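Local structure of methanol--corrinoid protein co-methyltransferase (Methanosarcina barkeri, 2I2X) at residues Y368-I382 / N395-G407. The protein activates methanol in methanogenesis, transferring its methyl group to the cob(I)amide carried by the partner corrinoid protein MtaC. Sequence-based numbering, arbitrary orientation.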
# COMPACT_ATOMS: atom_id res chain seq x y z
N TYR A 368 16.81 15.02 -11.04
CA TYR A 368 17.59 16.24 -11.10
C TYR A 368 16.90 17.39 -11.85
O TYR A 368 16.83 18.52 -11.34
CB TYR A 368 18.97 15.96 -11.72
CG TYR A 368 19.93 17.11 -11.51
CD1 TYR A 368 20.71 17.19 -10.35
CD2 TYR A 368 20.02 18.15 -12.45
CE1 TYR A 368 21.55 18.25 -10.11
CE2 TYR A 368 20.90 19.23 -12.22
CZ TYR A 368 21.65 19.27 -11.05
OH TYR A 368 22.50 20.30 -10.80
N MET A 369 16.42 17.12 -13.06
CA MET A 369 15.76 18.12 -13.89
C MET A 369 14.44 18.57 -13.27
O MET A 369 14.03 19.72 -13.43
CB MET A 369 15.51 17.56 -15.29
CG MET A 369 14.97 18.57 -16.33
SD MET A 369 13.15 18.71 -16.37
CE MET A 369 12.73 17.34 -17.42
N LEU A 370 13.77 17.68 -12.56
CA LEU A 370 12.44 17.99 -12.08
C LEU A 370 12.48 18.78 -10.78
O LEU A 370 11.44 19.28 -10.33
CB LEU A 370 11.66 16.69 -11.90
CG LEU A 370 10.52 16.37 -12.87
CD1 LEU A 370 10.56 17.19 -14.09
CD2 LEU A 370 10.46 14.93 -13.18
N ALA A 371 13.67 18.89 -10.18
CA ALA A 371 13.88 19.74 -9.00
C ALA A 371 13.43 21.20 -9.28
O ALA A 371 13.76 21.76 -10.30
CB ALA A 371 15.32 19.70 -8.57
N TYR A 372 12.64 21.77 -8.38
CA TYR A 372 11.86 22.97 -8.69
C TYR A 372 12.73 24.12 -9.23
O TYR A 372 12.25 24.88 -10.07
CB TYR A 372 10.98 23.42 -7.51
CG TYR A 372 11.78 24.04 -6.37
CD1 TYR A 372 12.34 23.24 -5.37
CD2 TYR A 372 12.02 25.43 -6.33
CE1 TYR A 372 13.10 23.81 -4.34
CE2 TYR A 372 12.79 26.01 -5.32
CZ TYR A 372 13.33 25.20 -4.32
OH TYR A 372 14.10 25.77 -3.31
N ASP A 373 13.97 24.25 -8.79
CA ASP A 373 14.82 25.29 -9.40
C ASP A 373 15.14 25.00 -10.87
O ASP A 373 15.11 25.93 -11.69
CB ASP A 373 16.11 25.56 -8.62
CG ASP A 373 16.95 24.32 -8.47
OD1 ASP A 373 16.32 23.24 -8.38
OD2 ASP A 373 18.21 24.41 -8.45
N ASN A 374 15.46 23.75 -11.18
CA ASN A 374 15.70 23.32 -12.56
C ASN A 374 14.41 23.30 -13.40
O ASN A 374 14.42 23.68 -14.58
CB ASN A 374 16.40 21.97 -12.58
CG ASN A 374 17.80 22.05 -12.01
OD1 ASN A 374 18.49 23.04 -12.24
ND2 ASN A 374 18.23 21.02 -11.23
N ALA A 375 13.32 22.86 -12.79
CA ALA A 375 12.05 22.89 -13.48
C ALA A 375 11.72 24.33 -13.93
O ALA A 375 11.25 24.55 -15.07
CB ALA A 375 10.96 22.32 -12.59
N TYR A 376 11.98 25.30 -13.06
CA TYR A 376 11.71 26.71 -13.31
C TYR A 376 12.56 27.17 -14.51
O TYR A 376 12.07 27.86 -15.41
CB TYR A 376 12.04 27.56 -12.07
CG TYR A 376 11.71 29.02 -12.23
CD1 TYR A 376 12.67 29.94 -12.73
CD2 TYR A 376 10.44 29.50 -11.90
CE1 TYR A 376 12.33 31.31 -12.91
CE2 TYR A 376 10.10 30.84 -12.05
CZ TYR A 376 11.02 31.75 -12.56
OH TYR A 376 10.62 33.07 -12.69
N ARG A 377 13.82 26.78 -14.51
CA ARG A 377 14.75 27.13 -15.58
C ARG A 377 14.24 26.58 -16.93
O ARG A 377 14.24 27.31 -17.93
CB ARG A 377 16.15 26.62 -15.23
CG ARG A 377 17.21 26.85 -16.26
CD ARG A 377 18.57 26.31 -15.81
NE ARG A 377 19.53 26.19 -16.92
CZ ARG A 377 20.81 25.82 -16.79
NH1 ARG A 377 21.32 25.51 -15.60
NH2 ARG A 377 21.60 25.73 -17.87
N VAL A 378 13.78 25.33 -16.94
CA VAL A 378 13.20 24.75 -18.14
C VAL A 378 11.97 25.53 -18.51
O VAL A 378 11.77 25.83 -19.67
CB VAL A 378 12.88 23.26 -17.98
CG1 VAL A 378 12.05 22.75 -19.17
CG2 VAL A 378 14.17 22.45 -17.84
N GLY A 379 11.17 25.89 -17.52
CA GLY A 379 10.10 26.88 -17.68
C GLY A 379 10.51 28.14 -18.47
O GLY A 379 9.78 28.55 -19.39
N GLN A 380 11.65 28.75 -18.10
CA GLN A 380 12.11 30.00 -18.73
C GLN A 380 12.48 29.79 -20.21
O GLN A 380 12.31 30.70 -21.05
CB GLN A 380 13.32 30.61 -18.00
CG GLN A 380 13.01 31.29 -16.68
CD GLN A 380 14.26 31.58 -15.85
OE1 GLN A 380 15.12 30.71 -15.66
NE2 GLN A 380 14.35 32.79 -15.33
N SER A 381 12.98 28.60 -20.51
CA SER A 381 13.47 28.31 -21.84
C SER A 381 12.27 28.11 -22.76
O SER A 381 12.37 28.35 -23.98
CB SER A 381 14.38 27.08 -21.83
OG SER A 381 13.63 25.89 -21.78
N ILE A 382 11.15 27.71 -22.19
CA ILE A 382 9.92 27.57 -22.96
C ILE A 382 9.30 28.93 -23.31
O ILE A 382 8.95 29.16 -24.47
CB ILE A 382 8.89 26.68 -22.21
CG1 ILE A 382 9.47 25.25 -22.08
CG2 ILE A 382 7.48 26.75 -22.88
CD1 ILE A 382 8.78 24.40 -21.06
N ASN A 395 13.75 24.19 -27.21
CA ASN A 395 14.48 24.93 -26.18
C ASN A 395 14.53 24.10 -24.88
O ASN A 395 15.57 23.98 -24.24
CB ASN A 395 13.84 26.30 -25.91
CG ASN A 395 13.97 27.30 -27.11
OD1 ASN A 395 14.72 27.07 -28.06
ND2 ASN A 395 13.24 28.40 -27.03
N ALA A 396 13.40 23.49 -24.53
CA ALA A 396 13.27 22.78 -23.28
C ALA A 396 14.19 21.57 -23.31
O ALA A 396 14.92 21.32 -22.35
CB ALA A 396 11.80 22.36 -23.04
N ALA A 397 14.16 20.85 -24.41
CA ALA A 397 15.01 19.68 -24.61
C ALA A 397 16.49 20.02 -24.48
O ALA A 397 17.25 19.28 -23.86
CB ALA A 397 14.71 19.07 -25.99
N ILE A 398 16.90 21.16 -25.06
CA ILE A 398 18.32 21.55 -25.04
C ILE A 398 18.71 22.10 -23.67
O ILE A 398 19.82 21.86 -23.20
CB ILE A 398 18.68 22.57 -26.18
CG1 ILE A 398 18.68 21.85 -27.54
CG2 ILE A 398 20.05 23.22 -25.92
CD1 ILE A 398 18.64 22.81 -28.76
N GLU A 399 17.79 22.85 -23.06
CA GLU A 399 17.99 23.37 -21.72
C GLU A 399 18.12 22.21 -20.73
O GLU A 399 18.92 22.26 -19.79
CB GLU A 399 16.82 24.26 -21.32
CG GLU A 399 17.10 25.10 -20.09
CD GLU A 399 18.03 26.27 -20.35
OE1 GLU A 399 18.12 26.74 -21.52
OE2 GLU A 399 18.67 26.73 -19.37
N CYS A 400 17.32 21.17 -20.96
CA CYS A 400 17.39 19.97 -20.15
C CYS A 400 18.81 19.38 -20.21
O CYS A 400 19.41 19.09 -19.16
CB CYS A 400 16.33 18.95 -20.59
SG CYS A 400 16.47 17.30 -19.82
N CYS A 401 19.31 19.18 -21.42
CA CYS A 401 20.69 18.70 -21.65
C CYS A 401 21.72 19.55 -20.92
O CYS A 401 22.63 18.99 -20.26
CB CYS A 401 21.04 18.64 -23.14
SG CYS A 401 20.08 17.42 -24.09
N ASN A 402 21.57 20.88 -21.01
CA ASN A 402 22.45 21.80 -20.27
C ASN A 402 22.40 21.56 -18.78
O ASN A 402 23.44 21.48 -18.11
CB ASN A 402 22.11 23.25 -20.58
CG ASN A 402 22.40 23.63 -22.03
OD1 ASN A 402 23.25 23.01 -22.70
ND2 ASN A 402 21.70 24.65 -22.52
N ILE A 403 21.17 21.42 -18.27
CA ILE A 403 20.95 21.21 -16.86
C ILE A 403 21.60 19.94 -16.35
O ILE A 403 22.35 20.00 -15.37
CB ILE A 403 19.45 21.28 -16.49
CG1 ILE A 403 18.99 22.74 -16.60
CG2 ILE A 403 19.23 20.71 -15.06
CD1 ILE A 403 17.53 22.91 -16.73
N ILE A 404 21.36 18.81 -17.04
CA ILE A 404 21.96 17.52 -16.64
C ILE A 404 23.49 17.60 -16.71
O ILE A 404 24.18 17.08 -15.84
CB ILE A 404 21.44 16.32 -17.50
CG1 ILE A 404 19.92 16.18 -17.47
CG2 ILE A 404 22.15 15.00 -17.12
CD1 ILE A 404 19.30 16.17 -16.06
N GLU A 405 24.01 18.27 -17.73
CA GLU A 405 25.45 18.44 -17.89
C GLU A 405 26.06 19.19 -16.73
O GLU A 405 27.13 18.81 -16.23
CB GLU A 405 25.80 19.15 -19.21
CG GLU A 405 26.05 18.22 -20.35
CD GLU A 405 26.03 18.87 -21.76
OE1 GLU A 405 25.88 18.10 -22.73
OE2 GLU A 405 26.16 20.10 -21.93
N GLU A 406 25.41 20.28 -16.30
CA GLU A 406 25.93 21.05 -15.18
C GLU A 406 25.87 20.17 -13.94
O GLU A 406 26.83 20.11 -13.16
CB GLU A 406 25.16 22.36 -14.96
CG GLU A 406 25.39 23.38 -16.06
CD GLU A 406 24.38 24.53 -16.04
OE1 GLU A 406 23.85 24.85 -14.93
OE2 GLU A 406 24.12 25.10 -17.13
N GLY A 407 24.76 19.44 -13.80
CA GLY A 407 24.60 18.47 -12.73
C GLY A 407 25.75 17.50 -12.76
O GLY A 407 26.42 17.31 -11.76
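Arg377 reaches across from helix 372-382 and forms a salt-bridge network with Glu399 and Glu406 of helix 395-407 through the edge of its guanidinium. Arg377 NE donates to Glu399 OE2 at 2.7 Å in a bond that is straight (179°) and uses that oxygen's anti lone pair, the carboxylate being turned well out of the guanidinium plane. Glu406 is gripped end-on: Arg377 NH1 donates to OE1 and NH2 to OE2, both oxygens lying in the guanidinium plane but met from above the carboxylate plane. The extended chain, with CG anti to the backbone N (chi1 177°), sets Arg377 as a knob among Glu399, Asn402, Ile403 and Glu406, while Ile403 CG1 lies over one guanidinium face, 3.5 Å from Arg377 NE. A methionine in place of Arg377 would probably leave Glu399 and Glu406 without their shared cationic mate and take the flat guanidinium from over Ile403 CG1.

Ile403 answers in the opposite sense, knobs-into-holes, set among Tyr368, Asn374, Arg377 and Val378. Ile403 CD1 touches Val378 CG2 at 3.6 Å; Ile403 CG2 meets the edge of the Tyr368 ring, 3.6 Å from Tyr368 CE2, and also packs on the Asn374 amide. That amide is held by ND2 donating to Tyr368 O. Gly407 lets the tyrosine come close, Gly407 CA lying 3.4 Å from Tyr368 OH; a CB there would clash with the ring.

Near the C-terminal end of segment 368-382, Ala396 CB packs on Val378 and Ile382. Asn395 ND2 is bonded chiefly to Asp385 and reaches Ser381 O as a second bond of 3.2 Å. Ser381 OG donates to Val378 O, in the carbonyl plane, and packs on Ala396 CA and Glu399 CB.

The axes approach to 8.4 Å at 144°, a roughly antiparallel helical hairpin beside the TIM barrel. Helix 240-259 touches Met369 and Cys400, helix 273-280 packs on Met369 and Ala375, and helix 349-361 supplies Arg361, which makes a cation-pi contact with Tyr368.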